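Local coordinates for protein HNH endonuclease (Geobacillus virus E2, PDB 5H0M) that nicks DNA as a thermophilic phage HNH endonuclease, a probable metal-dependent hydrolase of the His-Me finger group that also binds a zinc ion through four cysteines, at residues A[92-97]-A[109-114]. Numbering follows the deposited sequence.
With ZN (zinc ion), chain B.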
ATOM      1  N   ASP A  92      -2.672  -1.814   0.967  1.00 12.81           N
ATOM      2  CA  ASP A  92      -1.922  -1.043  -0.045  1.00 14.72           C
ATOM      3  C   ASP A  92      -1.748   0.415   0.374  1.00 13.80           C
ATOM      4  O   ASP A  92      -2.640   1.020   0.980  1.00 14.10           O
ATOM      5  CB  ASP A  92      -2.632  -1.093  -1.402  1.00 18.34           C
ATOM      6  CG  ASP A  92      -1.732  -0.671  -2.580  1.00 21.23           C
ATOM      7  OD1 ASP A  92      -0.478  -0.763  -2.486  1.00 23.69           O
ATOM      8  OD2 ASP A  92      -2.284  -0.266  -3.619  1.00 24.35           O
ATOM      9  N   HIS A  93      -0.591   0.961   0.013  1.00 12.86           N
ATOM     10  CA  HIS A  93      -0.308   2.389   0.137  1.00 12.65           C
ATOM     11  C   HIS A  93      -1.069   3.172  -0.907  1.00 13.27           C
ATOM     12  O   HIS A  93      -1.008   2.839  -2.097  1.00 15.18           O
ATOM     13  CB  HIS A  93       1.186   2.638  -0.024  1.00 12.69           C
ATOM     14  CG  HIS A  93       2.001   2.115   1.117  1.00 13.43           C
ATOM     15  ND1 HIS A  93       2.368   0.797   1.219  1.00 14.39           N
ATOM     16  CD2 HIS A  93       2.488   2.730   2.219  1.00 13.92           C
ATOM     17  CE1 HIS A  93       3.060   0.619   2.331  1.00 14.65           C
ATOM     18  NE2 HIS A  93       3.134   1.774   2.964  1.00 14.18           N
ATOM     19  N   ILE A  94      -1.753   4.224  -0.483  1.00 12.45           N
ATOM     20  CA  ILE A  94      -2.516   5.053  -1.439  1.00 12.88           C
ATOM     21  C   ILE A  94      -1.540   5.807  -2.337  1.00 12.94           C
ATOM     22  O   ILE A  94      -1.530   5.619  -3.558  1.00 14.64           O
ATOM     23  CB  ILE A  94      -3.481   6.004  -0.735  1.00 12.68           C
ATOM     24  CG1 ILE A  94      -4.513   5.241   0.086  1.00 13.37           C
ATOM     25  CG2 ILE A  94      -4.117   6.929  -1.771  1.00 14.57           C
ATOM     26  CD1 ILE A  94      -5.446   6.121   0.884  1.00 14.75           C
ATOM     27  N   THR A  95      -0.692   6.633  -1.731  1.00 12.65           N
ATOM     28  CA  THR A  95       0.519   7.120  -2.390  1.00 13.10           C
ATOM     29  C   THR A  95       1.543   6.001  -2.265  1.00 13.51           C
ATOM     30  O   THR A  95       1.894   5.615  -1.148  1.00 13.86           O
ATOM     31  CB  THR A  95       1.046   8.383  -1.725  1.00 13.64           C
ATOM     32  OG1 THR A  95       0.029   9.395  -1.754  1.00 14.96           O
ATOM     33  CG2 THR A  95       2.289   8.896  -2.432  1.00 14.87           C
ATOM     34  N   PRO A  96       1.997   5.450  -3.390  1.00 14.28           N
ATOM     35  CA  PRO A  96       2.852   4.266  -3.295  1.00 14.69           C
ATOM     36  C   PRO A  96       4.103   4.484  -2.453  1.00 14.24           C
ATOM     37  O   PRO A  96       4.643   5.589  -2.369  1.00 14.50           O
ATOM     38  CB  PRO A  96       3.220   3.981  -4.752  1.00 14.87           C
ATOM     39  CG  PRO A  96       2.074   4.530  -5.534  1.00 15.26           C
ATOM     40  CD  PRO A  96       1.643   5.762  -4.790  1.00 14.88           C
ATOM     41  N   LEU A  97       4.565   3.402  -1.833  1.00 14.40           N
ATOM     42  CA  LEU A  97       5.749   3.436  -1.012  1.00 14.23           C
ATOM     43  C   LEU A  97       6.960   4.035  -1.719  1.00 15.50           C
ATOM     44  O   LEU A  97       7.701   4.820  -1.125  1.00 17.12           O
ATOM     45  CB  LEU A  97       6.065   2.009  -0.548  1.00 15.35           C
ATOM     46  CG  LEU A  97       7.246   1.849   0.393  1.00 16.02           C
ATOM     47  CD1 LEU A  97       6.979   2.534   1.719  1.00 16.82           C
ATOM     48  CD2 LEU A  97       7.526   0.361   0.590  1.00 16.88           C
ATOM     49  N   ASN A 109      -2.817   6.756   4.763  1.00 12.12           N
ATOM     50  CA  ASN A 109      -2.227   6.425   3.474  1.00 11.95           C
ATOM     51  C   ASN A 109      -2.313   4.929   3.205  1.00 11.70           C
ATOM     52  O   ASN A 109      -1.634   4.437   2.315  1.00 12.96           O
ATOM     53  CB  ASN A 109      -0.756   6.851   3.417  1.00 11.97           C
ATOM     54  CG  ASN A 109      -0.170   6.754   2.027  1.00 12.74           C
ATOM     55  OD1 ASN A 109      -0.812   7.154   1.053  1.00 13.41           O
ATOM     56  ND2 ASN A 109       1.045   6.244   1.920  1.00 12.34           N
ATOM     57  N   LEU A 110      -3.145   4.207   3.961  1.00 11.98           N
ATOM     58  CA  LEU A 110      -3.216   2.742   3.822  1.00 12.86           C
ATOM     59  C   LEU A 110      -4.661   2.265   3.740  1.00 13.13           C
ATOM     60  O   LEU A 110      -5.505   2.723   4.510  1.00 14.14           O
ATOM     61  CB  LEU A 110      -2.512   2.080   5.016  1.00 13.05           C
ATOM     62  CG  LEU A 110      -1.000   2.248   5.029  1.00 13.87           C
ATOM     63  CD1 LEU A 110      -0.445   1.906   6.396  1.00 14.12           C
ATOM     64  CD2 LEU A 110      -0.326   1.451   3.934  1.00 13.97           C
ATOM     65  N   GLN A 111      -4.942   1.352   2.810  1.00 12.67           N
ATOM     66  CA  GLN A 111      -6.277   0.782   2.689  1.00 12.71           C
ATOM     67  C   GLN A 111      -6.228  -0.724   2.517  1.00 12.71           C
ATOM     68  O   GLN A 111      -5.397  -1.249   1.787  1.00 13.62           O
ATOM     69  CB  GLN A 111      -7.043   1.382   1.515  1.00 13.42           C
ATOM     70  CG  GLN A 111      -7.183   2.881   1.543  1.00 14.43           C
ATOM     71  CD  GLN A 111      -8.027   3.371   0.383  1.00 13.54           C
ATOM     72  OE1 GLN A 111      -7.552   3.436  -0.757  1.00 14.93           O
ATOM     73  NE2 GLN A 111      -9.273   3.701   0.665  1.00 14.42           N
ATOM     74  N   SER A 112      -7.167  -1.400   3.161  1.00 12.67           N
ATOM     75  CA  SER A 112      -7.366  -2.826   2.942  1.00 12.47           C
ATOM     76  C   SER A 112      -8.145  -3.010   1.647  1.00 12.18           C
ATOM     77  O   SER A 112      -9.160  -2.337   1.444  1.00 12.80           O
ATOM     78  CB  SER A 112      -8.176  -3.418   4.094  1.00 12.88           C
ATOM     79  OG  SER A 112      -7.569  -3.127   5.353  1.00 14.22           O
ATOM     80  N   LEU A 113      -7.657  -3.902   0.777  1.00 11.82           N
ATOM     81  CA  LEU A 113      -8.216  -4.103  -0.573  1.00 12.41           C
ATOM     82  C   LEU A 113      -8.355  -5.577  -0.902  1.00 12.61           C
ATOM     83  O   LEU A 113      -7.575  -6.405  -0.439  1.00 13.26           O
ATOM     84  CB  LEU A 113      -7.325  -3.474  -1.651  1.00 12.99           C
ATOM     85  CG  LEU A 113      -7.087  -1.955  -1.575  1.00 13.59           C
ATOM     86  CD1 LEU A 113      -6.153  -1.541  -2.692  1.00 14.41           C
ATOM     87  CD2 LEU A 113      -8.396  -1.188  -1.646  1.00 14.08           C
ATOM     88  N   CYS A 114      -9.364  -5.883  -1.719  1.00 13.29           N
ATOM     89  CA  CYS A 114      -9.464  -7.185  -2.360  1.00 14.34           C
ATOM     90  C   CYS A 114      -8.518  -7.216  -3.559  1.00 15.89           C
ATOM     91  O   CYS A 114      -7.943  -6.205  -3.950  1.00 14.91           O
ATOM     92  CB  CYS A 114     -10.908  -7.475  -2.788  1.00 14.62           C
ATOM     93  SG  CYS A 114     -11.492  -6.541  -4.205  1.00 15.38           S
TER
HETATM   94 ZN    ZN B 800     -12.632  -4.583  -3.576  1.00 15.03          ZN
HETATM   95  O   HOH W   1      -4.934   1.948  -1.191  1.00 27.43           O
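Asn-109 shows how one amide can carry a strand pairing on into a turn. Its OD1 accepts Thr-95 N at 2.8 Å on a lone pair, while ND2 reaches Thr-95 O at 3.2 Å with the acceptor close to the amide plane, so the two bonds fix the rotation of the group. With CG anti to the backbone N (chi1 -170°), the amide swings across to 94-95, and Asn-109 O, on the backbone, accepts Ile-94 N from above the carbonyl plane. ND2 also bonds to Lys-103 O in the connecting loop and lies at the edge of the His-93 ring. Packing is tight here, with Asn-109, His-93 and Leu-110 all buried: Leu-110 CD2 makes a CH-pi contact 3.5 Å from the ring centroid, Leu-97 CB lies over the opposite face, and NE2 bonds to Arg-104 O. Strands 90-93 and 110-113, joined by a long loop, form the antiparallel pair of the ββα-metal motif of HNH nucleases, with helix 115-129 as its helix; Asp-92 and Gln-111 exchange two backbone bonds. Beyond it, Cys-114 SG binds zinc with Cys-76, Cys-79 and Cys-117 and caps helix 115-129. The looser, partly exposed side is where Ile-94 CD1 rests on Gln-111 CG at 3.7 Å and a water links Asp-92 O to Gln-111 OE1, also bonded to His-78 NE2. On the same face Leu-113, touching Asp-92 CB, is buried against helices 77-81 and 115-129, and the Asp-92 carboxylate forms a salt bridge to Lys-121.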